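Local atomic coordinates of ABC transporter substrate binding protein (Ribose) (Agrobacterium vitis S4, PDB entry 4WT7), a protein that binds the sugar alcohol D-allitol between its two lobes and probably delivers a carbohydrate of this kind to an ABC transporter for uptake. Residues V58-G63 and A282-A287; P104-A109 and V121-S126; D133-G138 and Y171-N176; V155-G160 and V184-P189; P214-I219 and R242-T247. All blocks are in the same frame, centred on the assembly; numbering follows the deposited sequence.

Interaction 1: V58-G63 and A282-A287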
# COMPACT_ATOMS: atom_id res chain seq x y z
N VAL A 58 11.20 15.42 9.10
CA VAL A 58 12.31 15.37 10.03
C VAL A 58 13.06 16.69 9.93
O VAL A 58 13.43 17.28 10.95
CB VAL A 58 13.29 14.20 9.75
CG1 VAL A 58 14.59 14.40 10.50
CG2 VAL A 58 12.67 12.89 10.14
N LYS A 59 13.28 17.15 8.71
CA LYS A 59 13.91 18.46 8.50
C LYS A 59 13.11 19.59 9.15
O LYS A 59 13.68 20.48 9.79
CB LYS A 59 14.12 18.78 7.02
CG LYS A 59 15.19 17.96 6.32
CD LYS A 59 15.14 18.16 4.78
CE LYS A 59 16.12 17.25 4.02
NZ LYS A 59 16.16 17.52 2.52
N ARG A 60 11.78 19.55 9.01
CA ARG A 60 10.97 20.66 9.50
C ARG A 60 11.04 20.74 11.02
O ARG A 60 10.97 21.82 11.62
CB ARG A 60 9.52 20.55 9.03
CG ARG A 60 8.70 21.80 9.33
CD ARG A 60 7.22 21.60 9.08
NE ARG A 60 6.69 20.63 10.01
CZ ARG A 60 6.26 20.90 11.23
NH1 ARG A 60 6.29 22.12 11.71
NH2 ARG A 60 5.81 19.91 12.00
N LEU A 61 11.19 19.58 11.66
CA LEU A 61 11.31 19.56 13.11
C LEU A 61 12.73 19.79 13.59
O LEU A 61 13.01 19.66 14.77
CB LEU A 61 10.79 18.23 13.67
CG LEU A 61 9.30 18.05 13.42
CD1 LEU A 61 8.80 16.65 13.71
CD2 LEU A 61 8.51 19.03 14.25
N GLY A 62 13.63 20.09 12.66
CA GLY A 62 15.02 20.39 12.99
C GLY A 62 15.99 19.22 13.15
O GLY A 62 17.14 19.42 13.61
N GLY A 63 15.55 18.01 12.79
CA GLY A 63 16.36 16.80 12.93
C GLY A 63 17.15 16.56 11.65
O GLY A 63 16.96 17.26 10.66
N ALA A 282 4.32 9.35 11.08
CA ALA A 282 5.40 8.52 11.60
C ALA A 282 6.43 9.42 12.31
O ALA A 282 6.80 9.14 13.44
CB ALA A 282 6.07 7.72 10.48
N ILE A 283 6.86 10.50 11.65
CA ILE A 283 7.85 11.39 12.22
C ILE A 283 7.32 12.18 13.43
O ILE A 283 8.04 12.39 14.43
CB ILE A 283 8.43 12.35 11.18
CG1 ILE A 283 8.95 11.57 9.97
CG2 ILE A 283 9.57 13.11 11.77
CD1 ILE A 283 9.84 10.37 10.35
N GLN A 284 6.07 12.61 13.36
CA GLN A 284 5.42 13.19 14.53
C GLN A 284 5.56 12.20 15.68
O GLN A 284 5.91 12.59 16.80
CB GLN A 284 3.93 13.51 14.27
CG GLN A 284 3.67 14.82 13.47
CD GLN A 284 3.90 16.10 14.29
OE1 GLN A 284 3.25 16.33 15.32
NE2 GLN A 284 4.83 16.94 13.83
N ASN A 285 5.29 10.92 15.40
CA ASN A 285 5.30 9.93 16.46
C ASN A 285 6.72 9.64 16.97
O ASN A 285 6.91 9.35 18.16
CB ASN A 285 4.54 8.65 16.05
CG ASN A 285 3.04 8.84 16.09
OD1 ASN A 285 2.55 9.90 16.49
ND2 ASN A 285 2.29 7.84 15.66
N VAL A 286 7.71 9.75 16.10
CA VAL A 286 9.08 9.66 16.56
C VAL A 286 9.42 10.77 17.58
O VAL A 286 9.98 10.50 18.66
CB VAL A 286 10.09 9.72 15.43
CG1 VAL A 286 11.49 9.90 15.99
CG2 VAL A 286 9.98 8.46 14.54
N ALA A 287 9.10 12.01 17.24
CA ALA A 287 9.30 13.13 18.15
C ALA A 287 8.57 12.90 19.48
O ALA A 287 9.19 12.94 20.54
CB ALA A 287 8.82 14.42 17.50
O HOH W 1 5.11 19.91 15.12

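Interaction 2: P104-A109 and V121-S126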
# COMPACT_ATOMS: atom_id res chain seq x y z
N PRO A 104 14.03 -9.52 11.05
CA PRO A 104 15.25 -9.76 11.85
C PRO A 104 16.07 -8.49 12.09
O PRO A 104 16.78 -8.34 13.11
CB PRO A 104 16.04 -10.75 10.99
CG PRO A 104 14.93 -11.57 10.29
CD PRO A 104 13.84 -10.54 9.99
N TRP A 105 15.95 -7.55 11.16
CA TRP A 105 16.77 -6.36 11.25
C TRP A 105 16.12 -5.32 12.11
O TRP A 105 16.80 -4.59 12.82
CB TRP A 105 17.13 -5.87 9.85
CG TRP A 105 17.83 -6.99 9.22
CD1 TRP A 105 17.37 -7.79 8.21
CD2 TRP A 105 19.08 -7.54 9.64
NE1 TRP A 105 18.31 -8.77 7.94
CE2 TRP A 105 19.35 -8.64 8.81
CE3 TRP A 105 19.99 -7.19 10.64
CZ2 TRP A 105 20.52 -9.40 8.94
CZ3 TRP A 105 21.14 -7.94 10.77
CH2 TRP A 105 21.39 -9.05 9.93
N LEU A 106 14.80 -5.26 12.07
CA LEU A 106 14.09 -4.39 12.98
C LEU A 106 14.37 -4.90 14.43
O LEU A 106 14.55 -4.10 15.36
CB LEU A 106 12.61 -4.45 12.70
CG LEU A 106 12.13 -4.06 11.29
CD1 LEU A 106 10.61 -4.05 11.25
CD2 LEU A 106 12.70 -2.76 10.84
N LYS A 107 14.40 -6.22 14.60
CA LYS A 107 14.70 -6.77 15.94
C LYS A 107 16.12 -6.37 16.39
O LYS A 107 16.33 -5.89 17.52
CB LYS A 107 14.53 -8.30 15.97
CG LYS A 107 14.86 -8.94 17.35
CD LYS A 107 14.72 -10.49 17.30
CE LYS A 107 14.63 -11.08 18.73
NZ LYS A 107 15.85 -10.68 19.52
N ARG A 108 17.09 -6.55 15.50
CA ARG A 108 18.46 -6.22 15.77
C ARG A 108 18.58 -4.75 16.17
O ARG A 108 19.30 -4.41 17.08
CB ARG A 108 19.30 -6.52 14.51
CG ARG A 108 20.75 -6.18 14.60
CD ARG A 108 21.49 -7.05 15.63
NE ARG A 108 21.63 -8.45 15.21
CZ ARG A 108 22.61 -8.90 14.42
NH1 ARG A 108 23.55 -8.07 13.96
NH2 ARG A 108 22.66 -10.18 14.10
N ALA A 109 17.83 -3.88 15.51
CA ALA A 109 17.90 -2.45 15.81
C ALA A 109 17.42 -2.19 17.27
O ALA A 109 18.10 -1.55 18.08
CB ALA A 109 17.04 -1.69 14.82
N VAL A 121 4.06 -1.72 8.27
CA VAL A 121 4.75 -2.95 8.66
C VAL A 121 4.29 -3.34 10.07
O VAL A 121 4.62 -2.65 11.03
CB VAL A 121 6.29 -2.80 8.70
CG1 VAL A 121 6.92 -4.17 9.07
CG2 VAL A 121 6.89 -2.28 7.36
N GLY A 122 3.55 -4.44 10.19
CA GLY A 122 3.00 -4.87 11.46
C GLY A 122 3.99 -5.76 12.19
O GLY A 122 3.80 -6.96 12.34
N SER A 123 5.08 -5.16 12.60
CA SER A 123 6.11 -5.88 13.29
C SER A 123 5.94 -5.82 14.80
O SER A 123 5.61 -4.78 15.34
CB SER A 123 7.45 -5.27 12.94
OG SER A 123 8.49 -5.85 13.71
N SER A 124 6.20 -6.93 15.47
CA SER A 124 6.35 -6.98 16.92
C SER A 124 7.45 -6.09 17.44
O SER A 124 7.48 -5.75 18.64
CB SER A 124 6.71 -8.41 17.33
OG SER A 124 5.54 -9.17 17.42
N HIS A 125 8.40 -5.77 16.56
CA HIS A 125 9.61 -5.04 16.94
C HIS A 125 9.43 -3.56 16.69
O HIS A 125 10.30 -2.74 17.06
CB HIS A 125 10.81 -5.59 16.19
CG HIS A 125 10.95 -7.07 16.35
ND1 HIS A 125 11.01 -7.68 17.58
CD2 HIS A 125 10.94 -8.07 15.43
CE1 HIS A 125 11.05 -8.99 17.42
NE2 HIS A 125 11.03 -9.25 16.13
N SER A 126 8.31 -3.19 16.10
CA SER A 126 8.02 -1.80 15.92
C SER A 126 7.28 -1.28 17.13
O SER A 126 6.41 -1.98 17.63
CB SER A 126 7.15 -1.62 14.68
OG SER A 126 6.85 -0.25 14.49

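Interaction 3: D133-G138 and Y171-N176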
# COMPACT_ATOMS: atom_id res chain seq x y z
N ASP A 133 -6.32 1.85 8.31
CA ASP A 133 -7.04 0.73 8.89
C ASP A 133 -7.40 -0.18 7.72
O ASP A 133 -8.45 0.00 7.09
CB ASP A 133 -8.29 1.21 9.60
CG ASP A 133 -9.23 0.09 9.99
OD1 ASP A 133 -9.06 -1.07 9.56
OD2 ASP A 133 -10.16 0.39 10.78
N ASN A 134 -6.53 -1.13 7.45
CA ASN A 134 -6.67 -1.99 6.29
C ASN A 134 -7.78 -3.03 6.37
O ASN A 134 -8.22 -3.55 5.37
CB ASN A 134 -5.32 -2.61 5.96
CG ASN A 134 -4.40 -1.60 5.37
OD1 ASN A 134 -4.67 -1.08 4.29
ND2 ASN A 134 -3.38 -1.21 6.11
N TRP A 135 -8.29 -3.27 7.56
CA TRP A 135 -9.48 -4.09 7.67
C TRP A 135 -10.67 -3.35 7.04
O TRP A 135 -11.43 -3.93 6.25
CB TRP A 135 -9.71 -4.43 9.12
CG TRP A 135 -8.62 -5.32 9.65
CD1 TRP A 135 -8.56 -6.67 9.54
CD2 TRP A 135 -7.43 -4.93 10.36
NE1 TRP A 135 -7.45 -7.15 10.14
CE2 TRP A 135 -6.72 -6.10 10.67
CE3 TRP A 135 -6.91 -3.70 10.81
CZ2 TRP A 135 -5.49 -6.10 11.35
CZ3 TRP A 135 -5.69 -3.70 11.50
CH2 TRP A 135 -4.99 -4.89 11.76
N GLY A 136 -10.78 -2.07 7.37
CA GLY A 136 -11.80 -1.18 6.81
C GLY A 136 -11.64 -1.08 5.30
O GLY A 136 -12.59 -1.30 4.57
N ILE A 137 -10.42 -0.76 4.85
CA ILE A 137 -10.14 -0.67 3.43
C ILE A 137 -10.55 -1.94 2.69
O ILE A 137 -11.26 -1.91 1.68
CB ILE A 137 -8.65 -0.42 3.18
CG1 ILE A 137 -8.34 1.06 3.42
CG2 ILE A 137 -8.26 -0.79 1.74
CD1 ILE A 137 -6.90 1.42 3.18
N GLY A 138 -10.07 -3.08 3.18
CA GLY A 138 -10.23 -4.30 2.44
C GLY A 138 -11.67 -4.71 2.41
O GLY A 138 -12.15 -5.17 1.37
N TYR A 171 -6.16 -8.58 1.30
CA TYR A 171 -6.53 -9.84 0.68
C TYR A 171 -7.42 -10.65 1.61
O TYR A 171 -8.49 -11.14 1.20
CB TYR A 171 -5.29 -10.63 0.27
CG TYR A 171 -5.65 -11.98 -0.26
CD1 TYR A 171 -6.19 -12.14 -1.54
CD2 TYR A 171 -5.49 -13.11 0.52
CE1 TYR A 171 -6.53 -13.39 -2.01
CE2 TYR A 171 -5.82 -14.37 0.04
CZ TYR A 171 -6.33 -14.51 -1.23
OH TYR A 171 -6.68 -15.77 -1.69
N ASP A 172 -7.01 -10.78 2.87
CA ASP A 172 -7.81 -11.50 3.86
C ASP A 172 -9.25 -10.99 3.92
O ASP A 172 -10.21 -11.76 4.06
CB ASP A 172 -7.16 -11.40 5.25
CG ASP A 172 -5.94 -12.27 5.38
OD1 ASP A 172 -5.68 -13.08 4.46
OD2 ASP A 172 -5.22 -12.16 6.38
N GLN A 173 -9.41 -9.68 3.79
CA GLN A 173 -10.74 -9.12 3.87
C GLN A 173 -11.57 -9.45 2.63
O GLN A 173 -12.78 -9.65 2.73
CB GLN A 173 -10.67 -7.63 4.11
CG GLN A 173 -10.11 -7.31 5.48
CD GLN A 173 -11.00 -7.87 6.60
OE1 GLN A 173 -10.81 -9.00 7.09
NE2 GLN A 173 -11.99 -7.08 6.98
N LEU A 174 -10.92 -9.49 1.47
CA LEU A 174 -11.60 -9.89 0.25
C LEU A 174 -12.08 -11.32 0.45
O LEU A 174 -13.24 -11.67 0.20
CB LEU A 174 -10.64 -9.83 -0.92
CG LEU A 174 -11.20 -10.43 -2.22
CD1 LEU A 174 -12.27 -9.49 -2.78
CD2 LEU A 174 -10.06 -10.65 -3.18
N VAL A 175 -11.17 -12.17 0.91
CA VAL A 175 -11.52 -13.56 1.06
C VAL A 175 -12.72 -13.62 2.00
O VAL A 175 -13.71 -14.34 1.76
CB VAL A 175 -10.37 -14.39 1.64
CG1 VAL A 175 -10.90 -15.71 2.11
CG2 VAL A 175 -9.27 -14.56 0.61
N ASN A 176 -12.66 -12.84 3.06
CA ASN A 176 -13.66 -12.98 4.08
C ASN A 176 -15.00 -12.40 3.72
O ASN A 176 -16.02 -12.84 4.24
CB ASN A 176 -13.20 -12.37 5.36
CG ASN A 176 -14.03 -12.83 6.49
OD1 ASN A 176 -13.99 -14.02 6.84
ND2 ASN A 176 -14.84 -11.94 7.04

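Interaction 4: V155-G160 and V184-P189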
# COMPACT_ATOMS: atom_id res chain seq x y z
N VAL A 155 -13.66 -13.56 -10.34
CA VAL A 155 -12.76 -12.46 -10.02
C VAL A 155 -11.32 -12.90 -10.19
O VAL A 155 -10.89 -13.91 -9.63
CB VAL A 155 -12.96 -12.00 -8.56
CG1 VAL A 155 -12.11 -10.79 -8.25
CG2 VAL A 155 -14.42 -11.66 -8.32
N VAL A 156 -10.58 -12.14 -10.99
CA VAL A 156 -9.16 -12.35 -11.13
C VAL A 156 -8.51 -11.54 -10.02
O VAL A 156 -8.85 -10.36 -9.78
CB VAL A 156 -8.64 -11.88 -12.51
CG1 VAL A 156 -7.14 -12.02 -12.59
CG2 VAL A 156 -9.32 -12.64 -13.66
N VAL A 157 -7.57 -12.16 -9.33
CA VAL A 157 -7.01 -11.55 -8.14
C VAL A 157 -5.51 -11.48 -8.32
O VAL A 157 -4.90 -12.49 -8.69
CB VAL A 157 -7.31 -12.42 -6.88
CG1 VAL A 157 -6.29 -12.16 -5.84
CG2 VAL A 157 -8.72 -12.20 -6.35
N PHE A 158 -4.93 -10.30 -8.09
CA PHE A 158 -3.47 -10.13 -8.01
C PHE A 158 -3.11 -10.16 -6.53
O PHE A 158 -3.58 -9.30 -5.76
CB PHE A 158 -3.02 -8.76 -8.57
CG PHE A 158 -2.90 -8.69 -10.10
CD1 PHE A 158 -1.74 -9.12 -10.75
CD2 PHE A 158 -3.92 -8.14 -10.86
CE1 PHE A 158 -1.63 -9.03 -12.15
CE2 PHE A 158 -3.81 -8.05 -12.25
CZ PHE A 158 -2.66 -8.48 -12.89
N ASN A 159 -2.29 -11.12 -6.12
CA ASN A 159 -1.97 -11.30 -4.71
C ASN A 159 -0.50 -11.65 -4.59
O ASN A 159 -0.14 -12.73 -4.13
CB ASN A 159 -2.88 -12.39 -4.11
CG ASN A 159 -2.66 -12.62 -2.61
OD1 ASN A 159 -2.25 -11.72 -1.86
ND2 ASN A 159 -2.92 -13.84 -2.17
N GLY A 160 0.36 -10.73 -5.04
CA GLY A 160 1.80 -10.97 -5.11
C GLY A 160 2.58 -10.33 -3.97
O GLY A 160 3.80 -10.41 -3.92
N VAL A 184 -19.61 -15.69 -5.77
CA VAL A 184 -18.39 -14.96 -6.12
C VAL A 184 -17.17 -15.85 -5.92
O VAL A 184 -16.96 -16.41 -4.84
CB VAL A 184 -18.21 -13.69 -5.26
CG1 VAL A 184 -17.06 -12.88 -5.78
CG2 VAL A 184 -19.49 -12.84 -5.28
N LYS A 185 -16.38 -15.99 -6.97
CA LYS A 185 -15.25 -16.92 -6.93
C LYS A 185 -14.01 -16.24 -7.42
O LYS A 185 -14.04 -15.46 -8.39
CB LYS A 185 -15.49 -18.11 -7.88
CG LYS A 185 -16.91 -18.63 -7.93
CD LYS A 185 -17.36 -19.14 -6.57
CE LYS A 185 -17.91 -20.57 -6.66
NZ LYS A 185 -19.08 -20.66 -7.59
N ILE A 186 -12.91 -16.58 -6.78
CA ILE A 186 -11.61 -16.14 -7.22
C ILE A 186 -11.10 -17.18 -8.20
O ILE A 186 -11.06 -18.40 -7.91
CB ILE A 186 -10.64 -15.99 -6.02
CG1 ILE A 186 -11.16 -14.96 -5.02
CG2 ILE A 186 -9.23 -15.62 -6.50
CD1 ILE A 186 -10.28 -14.82 -3.78
N ILE A 187 -10.73 -16.70 -9.37
CA ILE A 187 -10.25 -17.57 -10.43
C ILE A 187 -8.91 -18.17 -10.06
O ILE A 187 -8.02 -17.49 -9.56
CB ILE A 187 -10.10 -16.82 -11.71
CG1 ILE A 187 -11.49 -16.40 -12.20
CG2 ILE A 187 -9.40 -17.67 -12.74
CD1 ILE A 187 -11.48 -15.84 -13.59
N GLN A 188 -8.76 -19.45 -10.35
CA GLN A 188 -7.59 -20.18 -9.88
C GLN A 188 -6.46 -20.22 -10.90
O GLN A 188 -6.69 -20.37 -12.12
CB GLN A 188 -7.95 -21.56 -9.33
CG GLN A 188 -8.67 -21.45 -8.01
CD GLN A 188 -7.91 -20.60 -7.01
OE1 GLN A 188 -6.75 -20.90 -6.67
NE2 GLN A 188 -8.53 -19.51 -6.56
N PRO A 189 -5.26 -20.27 -10.35
CA PRO A 189 -4.02 -19.51 -10.26
C PRO A 189 -4.37 -18.04 -10.00
O PRO A 189 -4.81 -17.38 -10.91
CB PRO A 189 -3.36 -19.75 -11.64
CG PRO A 189 -4.16 -20.88 -12.28
CD PRO A 189 -4.96 -21.47 -11.13
O HOH W 2 -7.17 -14.99 -10.08

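Interaction 5: P214-I219 and R242-T247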
# COMPACT_ATOMS: atom_id res chain seq x y z
N PRO A 214 -12.32 -16.17 -22.94
CA PRO A 214 -12.81 -15.27 -24.00
C PRO A 214 -14.31 -14.96 -23.94
O PRO A 214 -14.74 -13.95 -24.50
CB PRO A 214 -12.47 -16.04 -25.29
CG PRO A 214 -12.49 -17.44 -24.90
CD PRO A 214 -11.90 -17.46 -23.50
N GLU A 215 -15.10 -15.82 -23.30
CA GLU A 215 -16.53 -15.61 -23.30
C GLU A 215 -16.93 -14.43 -22.41
O GLU A 215 -16.56 -14.32 -21.24
CB GLU A 215 -17.26 -16.89 -22.90
CG GLU A 215 -16.91 -18.11 -23.82
CD GLU A 215 -17.23 -17.93 -25.35
OE1 GLU A 215 -17.80 -16.89 -25.80
OE2 GLU A 215 -16.91 -18.87 -26.12
N LYS A 216 -17.70 -13.52 -23.00
CA LYS A 216 -18.15 -12.33 -22.29
C LYS A 216 -18.96 -12.73 -21.04
O LYS A 216 -19.90 -13.52 -21.11
CB LYS A 216 -18.95 -11.45 -23.25
CG LYS A 216 -19.31 -10.09 -22.68
CD LYS A 216 -20.09 -9.22 -23.66
CE LYS A 216 -19.56 -7.77 -23.62
NZ LYS A 216 -20.31 -6.77 -24.47
N GLY A 217 -18.56 -12.20 -19.90
CA GLY A 217 -19.21 -12.53 -18.65
C GLY A 217 -18.51 -13.60 -17.81
O GLY A 217 -18.88 -13.80 -16.66
N SER A 218 -17.52 -14.29 -18.35
CA SER A 218 -16.84 -15.34 -17.58
C SER A 218 -15.81 -14.78 -16.59
O SER A 218 -15.23 -15.53 -15.78
CB SER A 218 -16.20 -16.36 -18.52
OG SER A 218 -15.13 -15.78 -19.24
N ILE A 219 -15.53 -13.49 -16.71
CA ILE A 219 -14.78 -12.74 -15.69
C ILE A 219 -15.60 -11.47 -15.44
O ILE A 219 -16.11 -10.89 -16.39
CB ILE A 219 -13.38 -12.33 -16.17
CG1 ILE A 219 -12.57 -13.58 -16.51
CG2 ILE A 219 -12.70 -11.44 -15.14
CD1 ILE A 219 -11.22 -13.31 -17.10
N ARG A 242 -12.74 -5.68 -23.62
CA ARG A 242 -13.42 -6.41 -22.54
C ARG A 242 -13.70 -5.50 -21.35
O ARG A 242 -13.24 -5.78 -20.22
CB ARG A 242 -12.55 -7.59 -22.06
CG ARG A 242 -12.30 -8.66 -23.15
CD ARG A 242 -13.53 -9.50 -23.43
NE ARG A 242 -13.96 -10.28 -22.27
CZ ARG A 242 -13.37 -11.41 -21.83
NH1 ARG A 242 -12.34 -11.92 -22.48
NH2 ARG A 242 -13.84 -12.05 -20.78
N THR A 243 -14.42 -4.41 -21.59
CA THR A 243 -14.58 -3.40 -20.57
C THR A 243 -15.87 -3.64 -19.80
O THR A 243 -16.25 -2.83 -18.96
CB THR A 243 -14.50 -1.94 -21.11
OG1 THR A 243 -15.37 -1.78 -22.24
CG2 THR A 243 -13.07 -1.61 -21.50
N GLU A 244 -16.53 -4.75 -20.07
CA GLU A 244 -17.61 -5.18 -19.20
C GLU A 244 -16.98 -5.53 -17.84
O GLU A 244 -17.62 -5.42 -16.80
CB GLU A 244 -18.36 -6.38 -19.78
CG GLU A 244 -17.58 -7.70 -19.79
CD GLU A 244 -16.62 -7.84 -20.95
OE1 GLU A 244 -16.48 -6.93 -21.79
OE2 GLU A 244 -16.01 -8.90 -21.04
N ILE A 245 -15.70 -5.90 -17.88
CA ILE A 245 -14.97 -6.29 -16.66
C ILE A 245 -14.61 -5.07 -15.81
O ILE A 245 -14.13 -4.07 -16.36
CB ILE A 245 -13.67 -7.04 -17.02
CG1 ILE A 245 -14.00 -8.33 -17.79
CG2 ILE A 245 -12.85 -7.36 -15.79
CD1 ILE A 245 -12.80 -9.00 -18.40
N LYS A 246 -14.82 -5.14 -14.49
CA LYS A 246 -14.55 -4.00 -13.59
C LYS A 246 -13.27 -4.21 -12.78
O LYS A 246 -12.99 -5.32 -12.33
CB LYS A 246 -15.71 -3.80 -12.61
CG LYS A 246 -17.03 -3.35 -13.27
CD LYS A 246 -18.23 -3.47 -12.31
CE LYS A 246 -19.50 -2.89 -12.92
NZ LYS A 246 -19.75 -3.51 -14.23
N THR A 247 -12.52 -3.14 -12.55
CA THR A 247 -11.28 -3.27 -11.77
C THR A 247 -11.34 -2.54 -10.42
O THR A 247 -12.09 -1.58 -10.25
CB THR A 247 -10.02 -2.88 -12.58
OG1 THR A 247 -9.88 -1.44 -12.65
CG2 THR A 247 -10.12 -3.45 -14.00

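Interaction 1: V58-G63 and A282-A287
Val58, in the last turn of helix 45-60, and Leu61, just after it, pack against Ile283, Gln284 and Ala287 of helix 275-290, an apolar contact between a helix end and a second helix in the lobe of this periplasmic binding protein that is built on the parallel sheet with strand 34-39. Beneath the seam lie sheet residues: Val58 also touches Ile35 and Ile37, and Ile283 reaches Val93. Aliphatic side chains suit so buried a place, since they bring no polar atom that would need a partner. Val58 CG2 meets Ile283 CG2 at 3.5 Å, the two side chains crossing at about a right angle, and Ile283 CD1 also lies 3.8 Å from Val58 CG2. Farther on, Leu61 CD1 lies 4.1 Å from Ile283 CG2, and Ala287 presents a single methyl, CB, 4.4 Å from Leu61 CD1. Helix 45-60 ends here in a Schellman motif, with Gly62 taking the positive phi (85°). Toward solvent the chemistry turns polar. The Arg60 guanidinium and the Gln284 amide lie with their planes 25° apart; both are donors here, and both are held by Glu57. They also share a water, which accepts from Arg60 NH2 at 3.2 Å and from Gln284 NE2 at 3.3 Å.

Interaction 2: P104-A109 and V121-S126
His125, Leu106 and Lys107 carry this contact between helix 99-111 and the loop that follows strand 116-119. The imidazole of His125 lies against the helix so that the aliphatic stem of Lys107 runs over one of its faces. Lys107 CB sits almost exactly above the ring, 3.6 Å from the centroid and 9° off the normal, a CH-pi contact; farther along, Lys107 CG is 3.8 Å from His125 CE1. With its CG opposite the backbone N (chi1 179°), the lysine chain extends across the imidazole, and its ammonium passes beyond the ring to a salt bridge with Asp111. A long amphipathic side chain suits this edge of the helix, giving its methylenes to the ring and its charge to an acid one turn on.

Leu106 points into the buried side. Its CB is 4.1 Å from His125 CB, while its CD1 reaches Ser123 OG at 3.7 Å and Val121 CG1 at 4.3 Å. Polar Ser123 is tolerated there because its hydroxyl is engaged: OG accepts from His125 N at 2.9 Å and is also hydrogen-bonded to Asp103. That side-chain-to-backbone bond makes an ST turn, which shapes the chain leading to His125, and a type I beta turn spans Ser123 to Ser126. The whole joins helix 99-111 to the loop that follows Asp120 of the D-allitol pocket, a helix-to-loop contact within an alpha/beta lobe of Rossmann-like topology.

Interaction 3: D133-G138 and Y171-N176
Helix 134-138 and helix 171-176 pass at 8.4 Å between the axes of these short segments, with a crossing angle of -48°. Their backbones come together at Gly138 and Gln173, whose CA atoms are 5.1 Å apart. Gly138, with no side chain, lets the backbones approach this closely, and Gln173 CB lies 3.5 Å from Gly138 C.

Gln173 does most of the touching from its own helix. Its chain bends at chi2 (-62°), which brings the amide back over the first turn of the other helix. On the way Gln173 CG passes 3.7 Å from Trp135 O, and at the end Gln173 NE2 donates to that same carbonyl oxygen at 3.3 Å, a longish bond with the donor tilted out of the carbonyl plane. Glutamine suits the place because its flexible chain carries an amide donor far enough to reach this backbone oxygen. The indole of Trp135 stands beside this bond: Gln173 CD lies by its edge, 4.0 Å from Trp135 CD1, ring and amide planes 75° apart.

The start of helix 134-148 is fixed by Asp133 at the N-cap, whose OD1 accepts from Gly136 N at 3.0 Å. Next to it, Asn134 OD1 is hydrogen-bonded to Arg170 of the D-allitol pocket, and the Asn134 side chain is about 6 Å from the ligand, so this close helix crossing at a glycine borders the ligand-binding cleft of a periplasmic binding protein.

Interaction 4: V155-G160 and V184-P189
Ile187 reaches the neighbouring strand through its CB-CG1-CD1 branch. Its CB lies 3.7 Å from Val155 O and its CG1 3.6 Å from the same oxygen; chi1 (-67°) turns CG1 toward the strand, and the extended chi2 (-171°) carries CD1 on to meet Val156 CG2 at 3.9 Å. At this tip the packing continues toward Ile219, while Val156 also rests on Ile209 of helix 198-212.

The backbones are joined in parallel register, Val155 pairing with Ile186. Val155 N donates to Lys185 O at 2.7 Å, nearly in line with the carbonyl, and Ile187 N returns a straighter hydrogen bond to Val155 O (N-H...O 173°). Beyond this pair the strands part, and a water fills the next rung, accepting from Val157 N and donating to Ile187 O at 2.7 Å.

Val155, Val157, Val184 and Ile186 meet on the sheet face turned to helix 165-178. There Val157 CG2 presses on Ile186 CG2 at 3.5 Å, tighter than ordinary van der Waals contact, and Val155 CG2 touches Val184 CG1. Beta-branched residues suit both strands, being at ease in extended backbone and filling the layer between sheet and helix with methyl groups; Ile178 and Leu174 close over them. Strand 153-158, helix 165-178 and strand 184-186 thus form a beta-alpha-beta crossover, with 184-186 as an outermost strand of the sheet in this lobe.

Interaction 5: P214-I219 and R242-T247
The guanidinium of Arg242 lies under a type II beta turn, Glu215 to Ser218, in the loop that leads into strand 221-224, at the outer end of the mixed-sheet lobe of this periplasmic binding fold. Pro214 O stands over one face of the group, 3.7 Å above its plane, and Arg242 NH2 comes within 3.6 Å of Glu215 O; no direct hydrogen bond joins the two segments. Beside it, Lys216 runs along Glu244: Lys216 CG is 3.9 Å from Glu244 CD, and Lys216 CE is 3.7 Å from Glu244 OE1. The ammonium remains farther off, so any attraction between the opposite charges acts at a distance. Deeper in, Ile219 and Ile245 make the apolar part, with Ile245 CD1 against Ile219 CB at 4.0 Å, next to Ile187 and Leu237. Ile219 O is buried here without a polar partner.

A second shell sets these groups in place. Arg242, bent at chi2 and chi3, is gripped by Tyr213 O through NH2 as well as by Glu244, which suits an arginine with donors on several sides. Gly217 takes the positive phi (98°) of the turn, and Ser218 closes it: both its N and its OG donate to Glu215 O. With CG between backbone N and carbonyl carbon (chi1 71°) and a bend at chi2, Glu244 brings its carboxylate to the guanidinium edge, where OE2 takes Arg242 NE at 2.8 Å in a salt bridge, through the syn lone pair and in the guanidinium plane.

Interactions 1 and 2 belong to the lobe with the parallel sheet, interactions 4 and 5 to the other; the centres of interactions 1 and 5 lie about 47 Å apart. Interactions 1 to 4 are largely buried, interaction 5 only partly. Interactions 3 and 4 share helix 165-178: Leu174 CD2 meets Val157 CG2 at 3.8 Å, so the helix crossing sits on the strand pair. Interactions 4 and 5 join through Ile219, which packs on Val156 and Ile187, both contacts reaching the same sheet. Only interactions 3 and 4 have direct hydrogen bonds across their segments. Interactions 1 and 2 rely on apolar and CH-pi packing with polar rims, interaction 5 on charged side chains laid along a turn over a buried Ile219-Ile245 pair.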